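Local structure of putative oxidoreductase molybdopterin-binding subunit (Sulfolobus tokodaii, 4ZOH) at residues A35-K40 with Q78-V83; T301-P306 with F376-D381; G610-M615 with V645-K650. The protein probably serves as the catalytic subunit of an oxidoreductase of the aldehyde oxidase and xanthine dehydrogenase family, binding the molybdenum cofactor as a pterin cytosine dinucleotide. One frame throughout, in Å; residues are numbered along the deposited sequence.

Contact 1: A35-K40 with Q78-V83; sequences AFVRSK and QPIAIV
Val37 faces two residues at once, Ile80 and Ala81, and this classic beta bulge shifts the pairing of two antiparallel strands by one residue. Its carbonyl takes a nearly straight bond from Ile80 N (Val37 O to Ile80 N 2.8 Å, 174° at the hydrogen) and a weak one from Ala81 N, while Val37 N gives its own hydrogen to Ala81 O. Beyond the bulge, Ser39 N closes on Gln78 O at 2.7 Å; at the other end Ala35 and Val83 form a regular hydrogen-bonded pair. Strands 32-38 and 79-85 are neighbours in a mixed sheet, within the a/b hammerhead region of this family. On one face the small methyl of Ala81 lets Val37 come close, CB to CB 3.6 Å, and the beta-branched Val37 and Val83 meet through CG2 and CG1 under helix 88-95. The other face carries Phe36. Its CG is anti to the carbonyl carbon (chi1 -63°), which lays the ring alongside Ile82: Ile82 CG2 stands over the ring face, 4.2 Å from the centroid in a CH-pi contact, and Ile82 CG1 presses on Phe36 CE1 at 3.4 Å. The ring also meets Pro79, where Phe36 CD1 lies 3.8 Å from Pro79 CB, and Trp241 adds an edge-to-face partner. Proline suits position 79, since Val37 O receives its hydrogens from the next two residues. Arg38 passes its extended chain by Gln78 O and brings NH1 near Pro79 CG, its charge answered by salt bridges to Glu247 and Glu224.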
# COMPACT_ATOMS: atom_id res chain seq x y z
N ALA A 35 -16.24 0.25 12.53
CA ALA A 35 -16.31 0.65 13.94
C ALA A 35 -17.17 -0.37 14.68
O ALA A 35 -18.07 -0.99 14.07
CB ALA A 35 -16.85 2.08 14.05
N PHE A 36 -16.91 -0.54 15.98
CA PHE A 36 -17.69 -1.42 16.81
C PHE A 36 -18.66 -0.67 17.72
O PHE A 36 -18.29 0.34 18.32
CB PHE A 36 -16.81 -2.38 17.60
CG PHE A 36 -16.02 -3.29 16.74
CD1 PHE A 36 -16.36 -4.67 16.64
CD2 PHE A 36 -14.91 -2.80 15.99
CE1 PHE A 36 -15.66 -5.54 15.83
CE2 PHE A 36 -14.19 -3.69 15.18
CZ PHE A 36 -14.56 -5.05 15.08
N VAL A 37 -19.92 -1.14 17.78
CA VAL A 37 -20.90 -0.74 18.80
C VAL A 37 -20.52 -1.52 20.04
O VAL A 37 -20.21 -2.72 19.95
CB VAL A 37 -22.38 -1.07 18.39
CG1 VAL A 37 -23.40 -0.56 19.44
CG2 VAL A 37 -22.71 -0.47 17.01
N ARG A 38 -20.48 -0.84 21.18
CA ARG A 38 -20.06 -1.49 22.47
C ARG A 38 -21.15 -1.44 23.56
O ARG A 38 -22.02 -0.53 23.52
CB ARG A 38 -18.80 -0.77 23.01
CG ARG A 38 -17.58 -1.09 22.13
CD ARG A 38 -16.43 -0.11 22.44
NE ARG A 38 -15.39 -0.20 21.44
CZ ARG A 38 -14.51 -1.16 21.31
NH1 ARG A 38 -14.44 -2.17 22.15
NH2 ARG A 38 -13.61 -1.07 20.32
N SER A 39 -21.13 -2.43 24.47
CA SER A 39 -22.14 -2.49 25.54
C SER A 39 -22.10 -1.22 26.36
O SER A 39 -20.98 -0.76 26.80
CB SER A 39 -21.96 -3.70 26.43
OG SER A 39 -23.05 -3.75 27.33
N LYS A 40 -23.26 -0.62 26.56
CA LYS A 40 -23.33 0.44 27.57
C LYS A 40 -23.66 -0.11 28.96
O LYS A 40 -23.71 0.63 29.91
CB LYS A 40 -24.27 1.56 27.16
CG LYS A 40 -25.71 1.09 27.16
CD LYS A 40 -26.64 2.26 27.48
CE LYS A 40 -27.55 2.61 26.33
NZ LYS A 40 -28.13 3.99 26.50
N GLN A 78 -17.74 -3.89 25.79
CA GLN A 78 -17.69 -5.09 24.95
C GLN A 78 -18.30 -4.81 23.58
O GLN A 78 -19.34 -4.17 23.49
CB GLN A 78 -18.35 -6.30 25.58
CG GLN A 78 -17.96 -7.64 24.88
CD GLN A 78 -18.70 -8.79 25.53
OE1 GLN A 78 -19.67 -8.53 26.22
NE2 GLN A 78 -18.22 -10.03 25.40
N PRO A 79 -17.62 -5.24 22.51
CA PRO A 79 -18.27 -5.18 21.19
C PRO A 79 -19.55 -6.08 21.09
O PRO A 79 -19.54 -7.31 21.43
CB PRO A 79 -17.18 -5.68 20.22
CG PRO A 79 -15.90 -5.66 20.97
CD PRO A 79 -16.26 -5.85 22.44
N ILE A 80 -20.62 -5.43 20.65
CA ILE A 80 -21.91 -6.10 20.48
C ILE A 80 -22.45 -6.03 19.04
O ILE A 80 -23.38 -6.76 18.67
CB ILE A 80 -22.96 -5.59 21.54
CG1 ILE A 80 -23.17 -4.09 21.44
CG2 ILE A 80 -22.46 -6.04 22.91
CD1 ILE A 80 -24.34 -3.56 22.27
N ALA A 81 -21.82 -5.18 18.22
CA ALA A 81 -22.20 -5.00 16.82
C ALA A 81 -21.02 -4.38 16.06
O ALA A 81 -20.15 -3.72 16.69
CB ALA A 81 -23.42 -4.07 16.72
N ILE A 82 -21.02 -4.53 14.73
CA ILE A 82 -19.94 -4.00 13.86
C ILE A 82 -20.59 -3.21 12.73
O ILE A 82 -21.49 -3.76 12.06
CB ILE A 82 -19.06 -5.08 13.22
CG1 ILE A 82 -18.62 -6.16 14.20
CG2 ILE A 82 -17.86 -4.42 12.55
CD1 ILE A 82 -19.41 -7.44 14.12
N VAL A 83 -20.21 -1.94 12.55
CA VAL A 83 -20.71 -1.21 11.44
C VAL A 83 -19.58 -1.05 10.41
O VAL A 83 -18.37 -0.98 10.80
CB VAL A 83 -21.34 0.12 11.79
CG1 VAL A 83 -22.40 -0.04 12.93
CG2 VAL A 83 -20.33 1.21 12.14

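Contact 2: T301-P306 with F376-D381; sequences TVRMLP and FGVTYD
Val302 meets Phe376 in two ways, by a methyl and by its carbonyl. Val302 CG1, anti to the backbone N (chi1 -166°), reaches Phe376 CE2 at 3.8 Å, while Val302 O lies near the plane of the ring at its edge, 3.3 Å from Phe376 CD2. An aromatic edge, with its slightly positive hydrogens, is a fitting neighbour for a carbonyl near the end of a helix. Arg303 follows and bends over Val378. Its chain turns at chi3 (-76°), which brings the guanidinium across the valine so that Val378 CG2 stands 3.8 Å above one face; the same methyl touches Arg303 CG and comes within 3.3 Å of Arg303 O. A branched aliphatic residue can fill the bend while the polar rim stays available to water. One water, in the guanidinium plane, accepts from Arg303 NE at 2.6 Å and donates to Phe376 O at 2.8 Å, so it bridges the two segments. Here the C-terminal end of helix 288-304 packs on the turn between strands 372-373 and 379-380, a small two-stranded antiparallel hairpin. Asn374 in that turn braces the junction: its ND2 bonds to Arg303 O and its OD1 receives Phe376 N and Val378 N. Met304 starts out away from the hairpin, but its flexible thioether folds back, placing SD near Val378 CG2 and CE loosely against Tyr380. Pro306, rigid and compact, rests CG on Phe376 CD2 at 4.1 Å, while the hydroxyl of Tyr380 is hydrogen-bonded to Gly307 O.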
# COMPACT_ATOMS: atom_id res chain seq x y z
N THR A 301 2.80 -13.16 40.07
CA THR A 301 2.67 -12.40 41.27
C THR A 301 2.96 -13.26 42.54
O THR A 301 3.81 -12.87 43.38
CB THR A 301 1.28 -11.86 41.40
OG1 THR A 301 0.97 -11.08 40.25
CG2 THR A 301 1.11 -11.03 42.69
N VAL A 302 2.29 -14.42 42.66
CA VAL A 302 2.51 -15.29 43.83
C VAL A 302 3.95 -15.76 43.86
O VAL A 302 4.61 -15.66 44.88
CB VAL A 302 1.57 -16.56 43.93
CG1 VAL A 302 1.66 -17.16 45.36
CG2 VAL A 302 0.13 -16.19 43.69
N ARG A 303 4.46 -16.24 42.74
CA ARG A 303 5.74 -16.87 42.83
C ARG A 303 6.89 -15.88 43.16
O ARG A 303 7.99 -16.30 43.48
CB ARG A 303 6.01 -17.73 41.61
CG ARG A 303 6.44 -17.01 40.34
CD ARG A 303 5.95 -17.87 39.14
NE ARG A 303 6.84 -19.01 39.04
CZ ARG A 303 7.86 -19.13 38.19
NH1 ARG A 303 8.10 -18.20 37.25
NH2 ARG A 303 8.61 -20.22 38.24
N MET A 304 6.64 -14.57 43.07
CA MET A 304 7.72 -13.60 43.27
C MET A 304 7.64 -12.92 44.63
O MET A 304 8.57 -12.19 44.98
CB MET A 304 7.79 -12.50 42.16
CG MET A 304 7.99 -13.08 40.77
SD MET A 304 9.49 -14.00 40.51
CE MET A 304 10.61 -12.64 40.77
N LEU A 305 6.53 -13.11 45.34
CA LEU A 305 6.37 -12.73 46.77
C LEU A 305 7.56 -13.00 47.72
O LEU A 305 7.76 -12.25 48.62
CB LEU A 305 5.16 -13.43 47.38
CG LEU A 305 3.80 -12.81 47.05
CD1 LEU A 305 2.65 -13.64 47.62
CD2 LEU A 305 3.70 -11.39 47.55
N PRO A 306 8.34 -14.08 47.53
CA PRO A 306 9.47 -14.13 48.47
C PRO A 306 10.59 -13.10 48.18
O PRO A 306 11.50 -12.90 49.01
CB PRO A 306 10.01 -15.57 48.32
CG PRO A 306 8.94 -16.36 47.62
CD PRO A 306 8.31 -15.31 46.70
N PHE A 376 8.88 -20.70 46.53
CA PHE A 376 7.83 -21.12 45.62
C PHE A 376 8.41 -21.72 44.37
O PHE A 376 7.74 -21.78 43.33
CB PHE A 376 6.86 -19.98 45.31
CG PHE A 376 5.92 -19.65 46.43
CD1 PHE A 376 5.42 -20.64 47.27
CD2 PHE A 376 5.46 -18.32 46.61
CE1 PHE A 376 4.52 -20.31 48.30
CE2 PHE A 376 4.59 -17.98 47.64
CZ PHE A 376 4.09 -18.99 48.48
N GLY A 377 9.69 -22.09 44.44
CA GLY A 377 10.36 -22.82 43.37
C GLY A 377 11.03 -22.00 42.26
O GLY A 377 11.51 -22.59 41.29
N VAL A 378 11.08 -20.66 42.37
CA VAL A 378 11.77 -19.87 41.30
C VAL A 378 13.29 -19.94 41.53
O VAL A 378 13.79 -19.54 42.59
CB VAL A 378 11.35 -18.40 41.33
CG1 VAL A 378 11.86 -17.69 40.08
CG2 VAL A 378 9.85 -18.26 41.52
N THR A 379 14.02 -20.41 40.56
CA THR A 379 15.47 -20.36 40.65
C THR A 379 16.06 -19.03 40.13
O THR A 379 15.97 -18.69 38.94
CB THR A 379 16.10 -21.54 39.91
OG1 THR A 379 15.69 -22.74 40.58
CG2 THR A 379 17.67 -21.48 39.94
N TYR A 380 16.61 -18.27 41.07
CA TYR A 380 17.34 -17.08 40.77
C TYR A 380 18.71 -17.55 40.35
O TYR A 380 19.44 -18.15 41.16
CB TYR A 380 17.43 -16.24 42.00
CG TYR A 380 16.13 -15.83 42.64
CD1 TYR A 380 14.90 -15.73 41.92
CD2 TYR A 380 16.11 -15.51 44.00
CE1 TYR A 380 13.71 -15.36 42.56
CE2 TYR A 380 14.93 -15.13 44.64
CZ TYR A 380 13.75 -15.04 43.92
OH TYR A 380 12.62 -14.63 44.62
N ASP A 381 19.09 -17.30 39.08
CA ASP A 381 20.18 -18.09 38.51
C ASP A 381 21.61 -17.64 38.74
O ASP A 381 22.52 -18.51 38.84
CB ASP A 381 19.99 -18.31 37.01
CG ASP A 381 19.78 -16.96 36.21
OD1 ASP A 381 19.53 -15.87 36.80
OD2 ASP A 381 19.83 -17.08 34.95
O HOH W 1 7.18 -21.06 40.66

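Contact 3: G610-M615 with V645-K650; sequences GIVQGM and VEIPEK
Glu646 meets Met615 through its backbone: Met615 SD lies 3.8 Å from Glu646 O, where the loop leading into strand 651-655 lies against helix 600-619 in the C-terminal molybdopterin-binding region. The carboxylate of Glu646 leads away from the helix, hydrogen-bonded to Thr643 and, at OE2, to the backbone of a neighbouring protein chain. Next, Ile647 places CG2 4.1 Å from Val612 CG2, methyl to methyl, as the two side chains cross at a slant. Branched residues suit both positions, each able to offer a methyl close to its own backbone, while a basic side chain of another protein chain packs on Ile647. The ring of Pro648 then meets the end of the Met615 chain, tip to tip, with Met615 SD 3.8 Å from Pro648 CD; the modelled approach of the methionine methyl is too short to be trusted. Val585 on strand 583-593 touches both side chains. Met615 has CG anti to the backbone N (chi1 165°), runs extended to the sulfur and bends only at the last bond. With an alanine here the sulfur and methyl would be gone, which is likely to open a gap beside the proline ring and leave Val612 as the main apolar hold on the loop. One helical turn before Met615, Val612 CG2 lies 4.5 Å from Pro648 CD.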
# COMPACT_ATOMS: atom_id res chain seq x y z
N GLY A 610 10.30 2.49 32.03
CA GLY A 610 9.63 1.67 33.07
C GLY A 610 9.49 2.34 34.40
O GLY A 610 8.40 2.36 35.01
N ILE A 611 10.59 2.96 34.84
CA ILE A 611 10.58 3.76 36.07
C ILE A 611 9.47 4.78 36.11
O ILE A 611 8.79 4.92 37.16
CB ILE A 611 11.98 4.43 36.35
CG1 ILE A 611 13.00 3.38 36.84
CG2 ILE A 611 11.90 5.46 37.47
CD1 ILE A 611 14.49 3.80 36.61
N VAL A 612 9.27 5.50 35.01
CA VAL A 612 8.24 6.53 35.02
C VAL A 612 6.83 5.93 35.02
O VAL A 612 5.93 6.48 35.64
CB VAL A 612 8.43 7.54 33.82
CG1 VAL A 612 7.21 8.42 33.62
CG2 VAL A 612 9.68 8.45 34.04
N GLN A 613 6.64 4.82 34.30
CA GLN A 613 5.34 4.07 34.46
C GLN A 613 5.09 3.60 35.92
O GLN A 613 4.05 3.87 36.50
CB GLN A 613 5.26 2.92 33.43
CG GLN A 613 4.80 3.49 32.09
CD GLN A 613 4.97 2.46 31.00
OE1 GLN A 613 5.90 1.66 31.04
NE2 GLN A 613 4.03 2.44 30.05
N GLY A 614 6.12 3.00 36.53
CA GLY A 614 6.00 2.52 37.94
C GLY A 614 5.71 3.68 38.89
O GLY A 614 4.85 3.54 39.77
N MET A 615 6.35 4.85 38.66
CA MET A 615 6.10 6.04 39.52
C MET A 615 4.68 6.55 39.32
O MET A 615 4.00 7.00 40.26
CB MET A 615 7.12 7.12 39.14
CG MET A 615 6.76 8.49 39.68
SD MET A 615 7.86 9.85 39.17
CE MET A 615 9.30 8.85 38.83
N VAL A 645 6.61 17.45 33.09
CA VAL A 645 6.66 18.09 34.36
C VAL A 645 6.63 17.05 35.51
O VAL A 645 7.28 17.23 36.53
CB VAL A 645 5.54 19.14 34.43
CG1 VAL A 645 5.50 19.79 35.84
CG2 VAL A 645 5.78 20.23 33.37
N GLU A 646 5.94 15.92 35.35
CA GLU A 646 5.81 15.03 36.50
C GLU A 646 6.94 14.00 36.67
O GLU A 646 6.75 13.02 37.31
CB GLU A 646 4.42 14.38 36.52
CG GLU A 646 3.31 15.36 36.84
CD GLU A 646 2.92 16.22 35.64
OE1 GLU A 646 2.86 15.68 34.50
OE2 GLU A 646 2.69 17.43 35.83
N ILE A 647 8.10 14.19 36.08
CA ILE A 647 9.10 13.17 36.18
C ILE A 647 10.11 13.57 37.24
O ILE A 647 10.23 14.76 37.55
CB ILE A 647 9.77 12.84 34.80
CG1 ILE A 647 10.70 13.98 34.36
CG2 ILE A 647 8.69 12.38 33.80
CD1 ILE A 647 11.57 13.80 33.09
N PRO A 648 10.87 12.60 37.78
CA PRO A 648 11.95 12.98 38.65
C PRO A 648 12.89 13.97 37.92
O PRO A 648 13.21 13.80 36.74
CB PRO A 648 12.67 11.65 38.94
CG PRO A 648 11.70 10.57 38.53
CD PRO A 648 10.98 11.18 37.37
N GLU A 649 13.29 15.01 38.61
CA GLU A 649 14.25 15.96 38.05
C GLU A 649 15.46 15.28 37.44
O GLU A 649 15.95 15.69 36.41
CB GLU A 649 14.67 16.89 39.17
CG GLU A 649 13.46 17.43 39.93
CD GLU A 649 13.81 18.51 40.92
OE1 GLU A 649 12.89 18.85 41.71
OE2 GLU A 649 14.97 19.01 40.91
N LYS A 650 15.92 14.18 38.04
CA LYS A 650 16.95 13.39 37.48
C LYS A 650 16.77 11.91 37.83
O LYS A 650 16.39 11.59 38.97
CB LYS A 650 18.30 13.90 38.01
CG LYS A 650 19.51 13.22 37.45
CD LYS A 650 19.63 13.26 35.93
CE LYS A 650 21.08 12.95 35.57
NZ LYS A 650 21.07 12.11 34.37

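From the N terminus, contact 1 comes first: residues 35-40 and 78-83 close a 37-residue loop that holds further strands but no helix, tying neighbouring strands of the hammerhead region together. Contact 2 follows, joining the end of helix 288-304 to residues 376-381, the turn and second strand of a small hairpin, across an intervening 69 residues that include helix 336-353. Contact 3 closes the shortest loop, 29 residues, between helix 600-619 and the segment leading into strand 651-655. The three loops run in series, none nesting or crossing. Contacts 1 and 2 lie on opposite sides of the chain's centre, their centres about 41 Å apart; contacts 2 and 3 are nearer, about 27 Å between centres, without touching.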